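Local structure of UDP-glucose:anthocyanidin 3-O-glucosyltransferase (Clitoria ternatea, 4REL) at residues V223-M226 / R227-Q231; E216-P219 / P220-K224; E314-S317 / T318-K321; N393-V396 / K397-L401; A75-P78 / I79-L82. The protein is a plant glycosyltransferase with the GT-B fold, in which two Rossmann-like domains face each other across a cleft. All coordinates share one frame; numbering follows the deposited sequence.

Interaction 1 of 5, residues V223-M226 / R227-Q231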
loop_
_atom_site.group_PDB
_atom_site.type_symbol
_atom_site.label_atom_id
_atom_site.label_comp_id
_atom_site.label_asym_id
_atom_site.label_seq_id
_atom_site.Cartn_x
_atom_site.Cartn_y
_atom_site.Cartn_z
ATOM N N VAL A 223 -11.156 14.814 1.788
ATOM C CA VAL A 223 -10.182 15.278 2.761
ATOM C C VAL A 223 -10.906 16.050 3.851
ATOM O O VAL A 223 -10.656 15.824 5.034
ATOM C CB VAL A 223 -9.085 16.144 2.115
ATOM C CG1 VAL A 223 -8.158 16.721 3.178
ATOM C CG2 VAL A 223 -8.292 15.319 1.095
ATOM N N LYS A 224 -11.825 16.933 3.453
ATOM C CA LYS A 224 -12.618 17.686 4.429
ATOM C C LYS A 224 -13.450 16.764 5.304
ATOM O O LYS A 224 -13.519 16.952 6.512
ATOM C CB LYS A 224 -13.526 18.713 3.748
ATOM C CG LYS A 224 -12.787 19.929 3.239
ATOM C CD LYS A 224 -13.768 20.997 2.777
ATOM C CE LYS A 224 -13.039 22.276 2.400
ATOM N NZ LYS A 224 -13.987 23.372 2.055
ATOM N N TYR A 225 -14.074 15.764 4.694
ATOM C CA TYR A 225 -14.840 14.788 5.462
ATOM C C TYR A 225 -13.976 14.100 6.525
ATOM O O TYR A 225 -14.382 13.981 7.683
ATOM C CB TYR A 225 -15.489 13.755 4.531
ATOM C CG TYR A 225 -16.261 12.669 5.250
ATOM C CD1 TYR A 225 -17.536 12.910 5.745
ATOM C CD2 TYR A 225 -15.719 11.399 5.418
ATOM C CE1 TYR A 225 -18.251 11.913 6.391
ATOM C CE2 TYR A 225 -16.427 10.395 6.066
ATOM C CZ TYR A 225 -17.687 10.663 6.550
ATOM O OH TYR A 225 -18.398 9.682 7.185
ATOM N N MET A 226 -12.782 13.656 6.149
ATOM C CA MET A 226 -11.946 12.969 7.118
ATOM C C MET A 226 -11.466 13.908 8.212
ATOM O O MET A 226 -11.334 13.501 9.356
ATOM C CB MET A 226 -10.769 12.259 6.451
ATOM C CG MET A 226 -11.187 11.089 5.574
ATOM S SD MET A 226 -12.192 9.861 6.454
ATOM C CE MET A 226 -11.188 9.672 7.922
ATOM N N ARG A 227 -11.216 15.170 7.871
ATOM C CA ARG A 227 -10.806 16.137 8.889
ATOM C C ARG A 227 -11.901 16.310 9.933
ATOM O O ARG A 227 -11.622 16.549 11.106
ATOM C CB ARG A 227 -10.450 17.492 8.270
ATOM C CG ARG A 227 -9.212 17.454 7.400
ATOM C CD ARG A 227 -8.692 18.849 7.075
ATOM N NE ARG A 227 -7.694 18.795 6.012
ATOM C CZ ARG A 227 -6.439 18.389 6.181
ATOM N NH1 ARG A 227 -6.008 18.018 7.382
ATOM N NH2 ARG A 227 -5.609 18.372 5.149
ATOM N N SER A 228 -13.149 16.183 9.498
ATOM C CA SER A 228 -14.285 16.348 10.399
ATOM C C SER A 228 -14.450 15.150 11.338
ATOM O O SER A 228 -15.162 15.227 12.338
ATOM C CB SER A 228 -15.576 16.569 9.612
ATOM O OG SER A 228 -16.094 15.343 9.143
ATOM N N LYS A 229 -13.786 14.046 11.021
ATOM C CA LYS A 229 -13.907 12.828 11.822
ATOM C C LYS A 229 -12.738 12.604 12.767
ATOM O O LYS A 229 -12.848 11.826 13.714
ATOM C CB LYS A 229 -14.027 11.603 10.910
ATOM C CG LYS A 229 -15.295 11.594 10.054
ATOM C CD LYS A 229 -16.548 11.427 10.917
ATOM C CE LYS A 229 -17.804 11.352 10.060
ATOM N NZ LYS A 229 -19.004 10.919 10.847
ATOM N N LEU A 230 -11.616 13.260 12.491
ATOM C CA LEU A 230 -10.362 12.958 13.186
ATOM C C LEU A 230 -9.839 14.147 13.976
ATOM O O LEU A 230 -10.182 15.292 13.685
ATOM C CB LEU A 230 -9.304 12.493 12.175
ATOM C CG LEU A 230 -9.690 11.298 11.291
ATOM C CD1 LEU A 230 -8.690 11.134 10.142
ATOM C CD2 LEU A 230 -9.814 10.000 12.095
ATOM N N GLN A 231 -8.990 13.879 14.969
ATOM C CA GLN A 231 -8.378 14.961 15.729
ATOM C C GLN A 231 -7.429 15.763 14.857
ATOM O O GLN A 231 -7.346 16.983 14.969
ATOM C CB GLN A 231 -7.638 14.416 16.957
ATOM C CG GLN A 231 -8.550 13.700 17.929
ATOM C CD GLN A 231 -7.847 13.288 19.204
ATOM O OE1 GLN A 231 -6.946 13.982 19.691
ATOM N NE2 GLN A 231 -8.264 12.158 19.765
HETATM O O HOH W 1 -20.484 10.337 8.559
#

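Interaction 2 of 5, residues E216-P219 / P220-K224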
loop_
_atom_site.group_PDB
_atom_site.type_symbol
_atom_site.label_atom_id
_atom_site.label_comp_id
_atom_site.label_asym_id
_atom_site.label_seq_id
_atom_site.Cartn_x
_atom_site.Cartn_y
_atom_site.Cartn_z
ATOM N N GLU A 216 -2.897 16.373 -2.331
ATOM C CA GLU A 216 -3.316 17.047 -3.561
ATOM C C GLU A 216 -4.000 16.112 -4.557
ATOM O O GLU A 216 -4.683 16.568 -5.476
ATOM C CB GLU A 216 -2.107 17.740 -4.207
ATOM C CG GLU A 216 -1.528 18.899 -3.395
ATOM C CD GLU A 216 -0.542 18.470 -2.308
ATOM O OE1 GLU A 216 -0.427 17.258 -2.017
ATOM O OE2 GLU A 216 0.129 19.362 -1.746
ATOM N N LEU A 217 -3.835 14.806 -4.372
ATOM C CA LEU A 217 -4.449 13.817 -5.264
ATOM C C LEU A 217 -5.785 13.283 -4.767
ATOM O O LEU A 217 -6.535 12.678 -5.531
ATOM C CB LEU A 217 -3.507 12.631 -5.501
ATOM C CG LEU A 217 -2.397 12.777 -6.533
ATOM C CD1 LEU A 217 -1.773 11.406 -6.806
ATOM C CD2 LEU A 217 -2.946 13.370 -7.815
ATOM N N ASP A 218 -6.067 13.461 -3.482
ATOM C CA ASP A 218 -7.330 12.989 -2.923
ATOM C C ASP A 218 -8.421 14.014 -3.207
ATOM O O ASP A 218 -8.145 15.214 -3.284
ATOM C CB ASP A 218 -7.205 12.758 -1.409
ATOM C CG ASP A 218 -6.521 11.448 -1.066
ATOM O OD1 ASP A 218 -6.383 10.585 -1.966
ATOM O OD2 ASP A 218 -6.118 11.278 0.108
ATOM N N PRO A 219 -9.672 13.551 -3.365
ATOM C CA PRO A 219 -10.761 14.510 -3.581
ATOM C C PRO A 219 -10.864 15.443 -2.383
ATOM O O PRO A 219 -10.881 14.957 -1.246
ATOM C CB PRO A 219 -11.997 13.622 -3.665
ATOM C CG PRO A 219 -11.462 12.279 -4.117
ATOM C CD PRO A 219 -10.135 12.153 -3.434
ATOM N N PRO A 220 -10.877 16.766 -2.623
ATOM C CA PRO A 220 -10.892 17.742 -1.526
ATOM C C PRO A 220 -12.050 17.535 -0.540
ATOM O O PRO A 220 -11.867 17.753 0.660
ATOM C CB PRO A 220 -11.030 19.083 -2.254
ATOM C CG PRO A 220 -10.433 18.838 -3.601
ATOM C CD PRO A 220 -10.748 17.408 -3.944
ATOM N N LEU A 221 -13.218 17.117 -1.028
ATOM C CA LEU A 221 -14.346 16.831 -0.132
ATOM C C LEU A 221 -14.101 15.619 0.758
ATOM O O LEU A 221 -14.522 15.598 1.913
ATOM C CB LEU A 221 -15.645 16.631 -0.918
ATOM C CG LEU A 221 -16.565 17.843 -0.985
ATOM C CD1 LEU A 221 -15.866 19.019 -1.648
ATOM C CD2 LEU A 221 -17.853 17.488 -1.717
ATOM N N PHE A 222 -13.443 14.596 0.214
ATOM C CA PHE A 222 -13.042 13.465 1.035
ATOM C C PHE A 222 -12.098 13.938 2.138
ATOM O O PHE A 222 -12.219 13.515 3.293
ATOM C CB PHE A 222 -12.383 12.358 0.195
ATOM C CG PHE A 222 -11.484 11.462 0.990
ATOM C CD1 PHE A 222 -12.005 10.429 1.754
ATOM C CD2 PHE A 222 -10.105 11.656 0.983
ATOM C CE1 PHE A 222 -11.154 9.604 2.510
ATOM C CE2 PHE A 222 -9.267 10.843 1.726
ATOM C CZ PHE A 222 -9.794 9.819 2.490
ATOM N N VAL A 223 -11.156 14.814 1.788
ATOM C CA VAL A 223 -10.182 15.278 2.761
ATOM C C VAL A 223 -10.906 16.050 3.851
ATOM O O VAL A 223 -10.656 15.824 5.034
ATOM C CB VAL A 223 -9.085 16.144 2.115
ATOM C CG1 VAL A 223 -8.158 16.721 3.178
ATOM C CG2 VAL A 223 -8.292 15.319 1.095
ATOM N N LYS A 224 -11.825 16.933 3.453
ATOM C CA LYS A 224 -12.618 17.686 4.429
ATOM C C LYS A 224 -13.450 16.764 5.304
ATOM O O LYS A 224 -13.519 16.952 6.512
ATOM C CB LYS A 224 -13.526 18.713 3.748
ATOM C CG LYS A 224 -12.787 19.929 3.239
ATOM C CD LYS A 224 -13.768 20.997 2.777
ATOM C CE LYS A 224 -13.039 22.276 2.400
ATOM N NZ LYS A 224 -13.987 23.372 2.055
#

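Interaction 3 of 5, residues E314-S317 / T318-K321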
loop_
_atom_site.group_PDB
_atom_site.type_symbol
_atom_site.label_atom_id
_atom_site.label_comp_id
_atom_site.label_asym_id
_atom_site.label_seq_id
_atom_site.Cartn_x
_atom_site.Cartn_y
_atom_site.Cartn_z
ATOM N N GLU A 314 9.411 -18.761 -24.578
ATOM C CA GLU A 314 10.332 -18.924 -25.694
ATOM C C GLU A 314 9.909 -18.110 -26.922
ATOM O O GLU A 314 10.724 -17.386 -27.503
ATOM C CB GLU A 314 10.476 -20.409 -26.053
ATOM C CG GLU A 314 11.541 -20.674 -27.092
ATOM C CD GLU A 314 11.837 -22.156 -27.262
ATOM O OE1 GLU A 314 11.412 -22.957 -26.398
ATOM O OE2 GLU A 314 12.504 -22.510 -28.258
ATOM N N ARG A 315 8.641 -18.208 -27.312
ATOM C CA ARG A 315 8.162 -17.481 -28.489
ATOM C C ARG A 315 8.225 -15.953 -28.322
ATOM O O ARG A 315 8.436 -15.230 -29.298
ATOM C CB ARG A 315 6.741 -17.913 -28.880
ATOM C CG ARG A 315 6.631 -19.324 -29.460
ATOM C CD ARG A 315 5.201 -19.583 -29.946
ATOM N NE ARG A 315 4.222 -19.297 -28.899
ATOM C CZ ARG A 315 3.750 -20.202 -28.048
ATOM N NH1 ARG A 315 4.153 -21.466 -28.120
ATOM N NH2 ARG A 315 2.874 -19.844 -27.121
ATOM N N THR A 316 8.056 -15.460 -27.092
ATOM C CA THR A 316 8.055 -14.011 -26.858
ATOM C C THR A 316 9.405 -13.478 -26.398
ATOM O O THR A 316 9.526 -12.296 -26.084
ATOM C CB THR A 316 6.993 -13.599 -25.816
ATOM O OG1 THR A 316 7.262 -14.282 -24.588
ATOM C CG2 THR A 316 5.589 -13.984 -26.298
ATOM N N SER A 317 10.427 -14.330 -26.384
ATOM C CA SER A 317 11.693 -13.958 -25.755
ATOM C C SER A 317 12.338 -12.753 -26.428
ATOM O O SER A 317 13.066 -11.995 -25.792
ATOM C CB SER A 317 12.670 -15.133 -25.753
ATOM O OG SER A 317 13.045 -15.493 -27.071
ATOM N N THR A 318 12.053 -12.559 -27.710
ATOM C CA THR A 318 12.674 -11.467 -28.444
ATOM C C THR A 318 11.990 -10.114 -28.227
ATOM O O THR A 318 12.484 -9.093 -28.709
ATOM C CB THR A 318 12.776 -11.796 -29.954
ATOM O OG1 THR A 318 11.508 -12.262 -30.426
ATOM C CG2 THR A 318 13.805 -12.891 -30.185
ATOM N N ARG A 319 10.862 -10.103 -27.512
ATOM C CA ARG A 319 10.141 -8.855 -27.268
ATOM C C ARG A 319 9.639 -8.719 -25.841
ATOM O O ARG A 319 9.001 -7.735 -25.492
ATOM C CB ARG A 319 8.965 -8.693 -28.247
ATOM C CG ARG A 319 7.863 -9.755 -28.093
ATOM C CD ARG A 319 6.791 -9.531 -29.154
ATOM N NE ARG A 319 5.639 -10.430 -29.058
ATOM C CZ ARG A 319 5.587 -11.649 -29.590
ATOM N NH1 ARG A 319 6.638 -12.146 -30.231
ATOM N NH2 ARG A 319 4.483 -12.376 -29.472
ATOM N N GLY A 320 9.919 -9.702 -25.002
ATOM C CA GLY A 320 9.392 -9.659 -23.655
ATOM C C GLY A 320 10.336 -10.293 -22.669
ATOM O O GLY A 320 11.198 -11.082 -23.046
ATOM N N LYS A 321 10.178 -9.930 -21.401
ATOM C CA LYS A 321 10.976 -10.511 -20.332
ATOM C C LYS A 321 10.012 -11.011 -19.278
ATOM O O LYS A 321 9.176 -10.246 -18.795
ATOM C CB LYS A 321 11.890 -9.459 -19.692
ATOM C CG LYS A 321 13.235 -9.266 -20.381
ATOM C CD LYS A 321 14.282 -8.765 -19.391
ATOM C CE LYS A 321 15.530 -9.647 -19.416
ATOM N NZ LYS A 321 16.503 -9.253 -20.488
HETATM O O HOH W 2 9.768 -14.180 -22.927
#

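Interaction 4 of 5, residues N393-V396 / K397-L401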
loop_
_atom_site.group_PDB
_atom_site.type_symbol
_atom_site.label_atom_id
_atom_site.label_comp_id
_atom_site.label_asym_id
_atom_site.label_seq_id
_atom_site.Cartn_x
_atom_site.Cartn_y
_atom_site.Cartn_z
ATOM N N ASN A 393 -9.011 -11.675 -24.870
ATOM C CA ASN A 393 -9.554 -10.606 -25.698
ATOM C C ASN A 393 -9.712 -9.282 -24.969
ATOM O O ASN A 393 -9.394 -8.233 -25.515
ATOM C CB ASN A 393 -10.871 -11.042 -26.353
ATOM C CG ASN A 393 -10.666 -12.137 -27.398
ATOM O OD1 ASN A 393 -9.538 -12.396 -27.832
ATOM N ND2 ASN A 393 -11.759 -12.780 -27.807
ATOM N N GLY A 394 -10.173 -9.335 -23.723
ATOM C CA GLY A 394 -10.394 -8.119 -22.958
ATOM C C GLY A 394 -9.108 -7.384 -22.640
ATOM O O GLY A 394 -9.028 -6.166 -22.769
ATOM N N PHE A 395 -8.095 -8.134 -22.220
ATOM C CA PHE A 395 -6.807 -7.556 -21.851
ATOM C C PHE A 395 -6.096 -6.989 -23.087
ATOM O O PHE A 395 -5.485 -5.921 -23.012
ATOM C CB PHE A 395 -5.967 -8.620 -21.133
ATOM C CG PHE A 395 -4.660 -8.121 -20.576
ATOM C CD1 PHE A 395 -4.468 -6.788 -20.253
ATOM C CD2 PHE A 395 -3.623 -9.011 -20.367
ATOM C CE1 PHE A 395 -3.260 -6.358 -19.751
ATOM C CE2 PHE A 395 -2.408 -8.589 -19.861
ATOM C CZ PHE A 395 -2.226 -7.258 -19.549
ATOM N N VAL A 396 -6.184 -7.686 -24.220
ATOM C CA VAL A 396 -5.626 -7.157 -25.464
ATOM C C VAL A 396 -6.249 -5.801 -25.776
ATOM O O VAL A 396 -5.550 -4.864 -26.160
ATOM C CB VAL A 396 -5.841 -8.126 -26.664
ATOM C CG1 VAL A 396 -5.598 -7.416 -27.989
ATOM C CG2 VAL A 396 -4.922 -9.327 -26.549
ATOM N N LYS A 397 -7.569 -5.694 -25.611
ATOM C CA LYS A 397 -8.244 -4.423 -25.864
ATOM C C LYS A 397 -7.743 -3.325 -24.931
ATOM O O LYS A 397 -7.487 -2.218 -25.382
ATOM C CB LYS A 397 -9.769 -4.570 -25.787
ATOM C CG LYS A 397 -10.347 -5.377 -26.953
ATOM C CD LYS A 397 -11.848 -5.600 -26.816
ATOM C CE LYS A 397 -12.368 -6.504 -27.936
ATOM N NZ LYS A 397 -13.846 -6.684 -27.877
ATOM N N SER A 398 -7.569 -3.641 -23.647
ATOM C CA SER A 398 -7.081 -2.639 -22.691
ATOM C C SER A 398 -5.655 -2.204 -23.017
ATOM O O SER A 398 -5.317 -1.020 -22.894
ATOM C CB SER A 398 -7.162 -3.163 -21.256
ATOM O OG SER A 398 -8.520 -3.383 -20.892
ATOM N N LEU A 399 -4.821 -3.161 -23.422
ATOM C CA LEU A 399 -3.437 -2.860 -23.785
ATOM C C LEU A 399 -3.404 -1.922 -24.978
ATOM O O LEU A 399 -2.645 -0.956 -24.989
ATOM C CB LEU A 399 -2.660 -4.144 -24.099
ATOM C CG LEU A 399 -2.280 -5.014 -22.898
ATOM C CD1 LEU A 399 -1.854 -6.409 -23.343
ATOM C CD2 LEU A 399 -1.143 -4.348 -22.161
ATOM N N ASN A 400 -4.243 -2.185 -25.981
ATOM C CA ASN A 400 -4.265 -1.311 -27.151
ATOM C C ASN A 400 -4.761 0.090 -26.836
ATOM O O ASN A 400 -4.206 1.079 -27.324
ATOM C CB ASN A 400 -5.097 -1.927 -28.277
ATOM C CG ASN A 400 -4.301 -2.909 -29.108
ATOM O OD1 ASN A 400 -3.597 -2.523 -30.043
ATOM N ND2 ASN A 400 -4.412 -4.187 -28.776
ATOM N N LEU A 401 -5.808 0.161 -26.022
ATOM C CA LEU A 401 -6.403 1.434 -25.637
ATOM C C LEU A 401 -5.362 2.365 -25.038
ATOM O O LEU A 401 -5.192 3.493 -25.504
ATOM C CB LEU A 401 -7.540 1.212 -24.639
ATOM C CG LEU A 401 -8.135 2.484 -24.032
ATOM C CD1 LEU A 401 -8.783 3.311 -25.128
ATOM C CD2 LEU A 401 -9.148 2.138 -22.961
#

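Interaction 5 of 5, residues A75-P78 / I79-L82. With KMP (3,5,7-trihydroxy-2-(4-hydroxyphenyl)-4H-chromen-4-one), chain B.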
loop_
_atom_site.group_PDB
_atom_site.type_symbol
_atom_site.label_atom_id
_atom_site.label_comp_id
_atom_site.label_asym_id
_atom_site.label_seq_id
_atom_site.Cartn_x
_atom_site.Cartn_y
_atom_site.Cartn_z
ATOM N N ALA A 75 -2.287 -22.430 7.529
ATOM C CA ALA A 75 -2.758 -22.797 6.202
ATOM C C ALA A 75 -2.277 -21.766 5.190
ATOM O O ALA A 75 -1.893 -20.650 5.558
ATOM C CB ALA A 75 -4.275 -22.888 6.185
ATOM N N ASN A 76 -2.302 -22.137 3.914
ATOM C CA ASN A 76 -1.904 -21.217 2.854
ATOM C C ASN A 76 -3.047 -20.281 2.487
ATOM O O ASN A 76 -3.622 -20.374 1.406
ATOM C CB ASN A 76 -1.406 -21.979 1.616
ATOM C CG ASN A 76 -0.946 -21.051 0.498
ATOM O OD1 ASN A 76 -0.608 -19.886 0.730
ATOM N ND2 ASN A 76 -0.939 -21.566 -0.726
ATOM N N ASN A 77 -3.383 -19.380 3.401
ATOM C CA ASN A 77 -4.337 -18.334 3.101
ATOM C C ASN A 77 -3.901 -17.061 3.811
ATOM O O ASN A 77 -3.392 -17.110 4.938
ATOM C CB ASN A 77 -5.762 -18.753 3.464
ATOM C CG ASN A 77 -6.098 -18.503 4.912
ATOM O OD1 ASN A 77 -6.513 -17.404 5.286
ATOM N ND2 ASN A 77 -5.948 -19.531 5.734
ATOM N N PRO A 78 -4.091 -15.915 3.151
ATOM C CA PRO A 78 -3.411 -14.682 3.555
ATOM C C PRO A 78 -3.927 -14.068 4.852
ATOM O O PRO A 78 -3.392 -13.051 5.273
ATOM C CB PRO A 78 -3.709 -13.738 2.388
ATOM C CG PRO A 78 -5.059 -14.182 1.908
ATOM C CD PRO A 78 -5.057 -15.683 2.060
ATOM N N ILE A 79 -4.945 -14.653 5.471
ATOM C CA ILE A 79 -5.528 -14.025 6.650
ATOM C C ILE A 79 -5.067 -14.674 7.953
ATOM O O ILE A 79 -5.007 -14.013 8.995
ATOM C CB ILE A 79 -7.064 -14.013 6.585
ATOM C CG1 ILE A 79 -7.527 -13.377 5.270
ATOM C CG2 ILE A 79 -7.653 -13.213 7.735
ATOM C CD1 ILE A 79 -6.996 -11.966 5.072
ATOM N N GLU A 80 -4.744 -15.963 7.905
ATOM C CA GLU A 80 -4.431 -16.692 9.140
ATOM C C GLU A 80 -3.332 -16.051 9.983
ATOM O O GLU A 80 -3.519 -15.830 11.184
ATOM C CB GLU A 80 -4.074 -18.155 8.876
ATOM C CG GLU A 80 -3.701 -18.862 10.176
ATOM C CD GLU A 80 -3.695 -20.368 10.073
ATOM O OE1 GLU A 80 -4.096 -20.902 9.020
ATOM O OE2 GLU A 80 -3.276 -21.014 11.057
ATOM N N LYS A 81 -2.191 -15.742 9.372
ATOM C CA LYS A 81 -1.097 -15.160 10.148
ATOM C C LYS A 81 -1.454 -13.789 10.699
ATOM O O LYS A 81 -0.959 -13.398 11.768
ATOM C CB LYS A 81 0.198 -15.100 9.334
ATOM C CG LYS A 81 0.862 -16.469 9.166
ATOM C CD LYS A 81 2.056 -16.390 8.232
ATOM C CE LYS A 81 2.860 -17.677 8.271
ATOM N NZ LYS A 81 3.914 -17.685 7.221
ATOM N N LEU A 82 -2.308 -13.061 9.983
ATOM C CA LEU A 82 -2.792 -11.764 10.466
ATOM C C LEU A 82 -3.625 -11.957 11.731
ATOM O O LEU A 82 -3.424 -11.259 12.726
ATOM C CB LEU A 82 -3.634 -11.026 9.416
ATOM C CG LEU A 82 -3.209 -10.950 7.951
ATOM C CD1 LEU A 82 -4.108 -9.983 7.190
ATOM C CD2 LEU A 82 -1.770 -10.557 7.790
HETATM C C1 KMP B . -9.021 -3.805 3.362
HETATM C C2 KMP B . -7.753 -3.256 3.270
HETATM C C3 KMP B . -6.580 -4.145 3.415
HETATM C C4 KMP B . -6.792 -5.588 3.647
HETATM C C5 KMP B . -8.102 -6.043 3.728
HETATM C C6 KMP B . -9.185 -5.170 3.588
HETATM C C9 KMP B . -5.200 -3.614 3.323
HETATM C C10 KMP B . -4.084 -4.574 3.482
HETATM C C11 KMP B . -4.407 -6.019 3.720
HETATM C C14 KMP B . -3.342 -7.058 3.888
HETATM C C15 KMP B . -2.006 -6.725 4.104
HETATM C C16 KMP B . -1.048 -7.715 4.253
HETATM C C17 KMP B . -1.416 -9.050 4.183
HETATM C C18 KMP B . -2.745 -9.392 3.970
HETATM C C19 KMP B . -3.703 -8.398 3.827
HETATM O O12 KMP B . -5.721 -6.440 3.784
HETATM O O13 KMP B . -4.998 -2.393 3.121
HETATM O O24 KMP B . -0.469 -10.019 4.325
HETATM O O27 KMP B . -2.810 -4.101 3.390
HETATM O O29 KMP B . -10.447 -5.673 3.677
HETATM O O30 KMP B . -7.571 -1.924 3.052
HETATM O O HOH W 3 -6.696 -20.677 8.375
HETATM O O HOH W 4 -1.545 -16.203 6.601
#

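Interaction 1 of 5, residues V223-M226 / R227-Q231
Arg-227 and Ser-228 send their amides back one helical turn, N of Arg-227 to O of Val-223 at 3.0 Å and N of Ser-228 to O of Lys-224 at 3.1 Å. N of Lys-229 bonds to O of Met-226, three residues back, at 3.0 Å. The hydroxyl of Ser-228 joins this backbone network. With chi1 at 80° its OG stands between backbone N and carbonyl carbon, from where it donates to O of Tyr-225 over a short 2.6 Å. A small serine suits an exposed turn where a side chain must fold back on the main chain.

Among the other polar ends, Tyr-225 and Lys-229 share a water, 2.6 Å from OH of Tyr-225 and 2.8 Å from NZ of Lys-229, while Asn-147 also bonds to the phenol. The lysine aliphatic chain bends at chi2 and runs past the ring, CG over one face near its rim.

The inward apolar contact is that of the twice-bent Met-226, whose CE meets CD1 of Leu-230 at 3.6 Å. Nearer the surface a methyl lies beside a charged chain: in the modelled conformer of Arg-227, NE is 3.5 Å from CG1 of Val-223 and NH1 bonds to O of Leu-233. Val-223 and Met-226 also touch Leu-233, so helix 220-229 is laid against strand 233-235, completing a beta-alpha-beta unit at the edge of the seven-stranded Rossmann-like sheet.

Interaction 2 of 5, residues E216-P219 / P220-K224
Asp-218 and Phe-222 meet with their flat groups almost perpendicular, carboxylate and ring planes 89° apart. The carboxylate comes to the rim of the ring, OD2 lying 3.6 Å from CE2 of Phe-222 and near the ring plane. In Phe-222 a chi1 of 157° sets CG roughly anti to the backbone N, beside the carbonyl carbon, which brings the CD2-CE2 side of the ring to Asp-218. Beside it Val-223 sets CG2 against CB of Asp-218 at 3.7 Å. Pro-219 holds the N-cap position: its O accepts from N of Val-223 at 3.0 Å and sits at the Phe-222 ring edge. Pro-220 suits the first helical turn, where an amide would have no earlier helical carbonyl to bond, so a proline without N-H costs nothing. Ser-139 and Tyr-235 bond to OD1 and OD2 of Asp-218. The buried carboxylate thus has hydroxyl partners for both oxygens and the weakly positive ring edge beside it.

Interaction 3 of 5, residues E314-S317 / T318-K321
Thr-316 leaves the helix and its O accepts from N of Arg-319 at 2.9 Å, closing a type I turn with Ser-317 and Thr-318 at its corners, while a weak second bond comes from N of Gly-320, where the chain becomes extended and enters strand 320-323.

Arg-319 reaches back over this turn. Its CG stands between backbone N and carbonyl carbon (chi1 64°), and the chain beyond is extended, which carries the guanidinium over the methyl of Thr-316: CG2 sits under one face near its rim, 3.7 Å from NH2 of Arg-319. That nitrogen is bonded to O of Glu-290. Threonine serves both ways here, its methyl supporting the guanidinium and its OG1 turning to O of Phe-312 in the preceding helical turn. A water also donates to OG1 of Thr-316 at 3.0 Å and, weakly, to O of Gly-320 at 3.4 Å, spanning the two arms of the turn.

Arg-315 points elsewhere, into a salt bridge with the carboxylate of Glu-290. One glutamate therefore receives both arginines, Arg-315 at its side chain and Arg-319 at its backbone, and its negative charge probably eases their proximity while fastening this exposed turn to helix 279-292.

Interaction 4 of 5, residues N393-V396 / K397-L401
O of Val-396 is held by two donors from Asn-400: the backbone N at 3.0 Å and the side-chain ND2 at 2.9 Å. They arrive from opposite faces of the carbonyl plane, ND2 standing 47° above it while the oxygen lies near the plane of the asparagine amide. This second bond helps fix the amide rotation and lays ND2 beside CG1 of Val-396 at 3.5 Å. One residue back, on a neighbouring side of the helix, Leu-399 covers the ring of Phe-395 in a CH-pi contact, CD1 centred over the face at 3.9 Å from the centroid. The phenylalanine CG, opposite its backbone N (chi1 -174°), brings CE1 to 3.6 Å from CG of Leu-399. Within the Rossmann-like domain built on the six-stranded sheet, helix 392-403 turns its apolar side to its neighbours: Phe-395 and Leu-399 both touch Ile-360 of strand 359-361, and Phe-395 and Val-396 pack on Ala-288 of helix 279-292. Toward solvent, the extended Lys-397 runs its CG past O of Asn-393 at 3.3 Å, a suitable place for a long charged chain.

Interaction 5 of 5, residues A75-P78 / I79-L82
Leu-82 packs closely on the carbonyl of Pro-78, CG 3.4 Å from its O, and from there presents both methyls to the bound 3,5,7-trihydroxy-2-(4-hydroxyphenyl)-4H-chromen-4-one. CD1 of Leu-82 lies 3.5 Å from C18 of the hydroxyphenyl ring and CD2 is 3.7 Å from the O24 hydroxyl, so a branched apolar residue lines this end of the pocket. Ile-79 flanks it, touching Phe-192 and Phe-365, also of the pocket.

The turn leading into helix 80-86 is an Asx turn with a capping role. Chi1 of 85° curls Asn-77 over the turn, and its OD1 accepts from N of Ile-79 at 3.2 Å and, weakly, from N of Glu-80. Asparagine fits here because its short arm can stand in for the missing carbonyl of a preceding turn.

Away from the ligand the contact is polar and bridged by water. The firm exception is direct: the extended Glu-80 chain reaches back so that OE1 accepts from N of Ala-75 at 2.8 Å, the amide coming from above the carboxylate plane; OE2 goes to His-72. One water bridges OE1 of Glu-80 (2.7 Å) and ND2 of Asn-77 (3.0 Å), and another donates to O of Asn-77 at 2.6 Å while accepting from N of Lys-81.

From the N terminus, interaction 5 comes first, turning the loop after strand 59-64 into helix 80-86 beside the bound ligand. Interaction 2 starts helix 220-229 and interaction 1 follows on it; the two overlap at Val-223 and Lys-224, their centres about 10 Å apart, and lead from strand 208-211 to strand 233-235. These three belong to the domain of the seven-stranded sheet. In the other domain, interaction 3 turns helix 312-315 into edge strand 320-323, and interaction 4 runs along helix 392-403, about 19 Å away between centres. Both reach helix 279-292. Apart from that overlap, all the contacts stand in series, none crossing another.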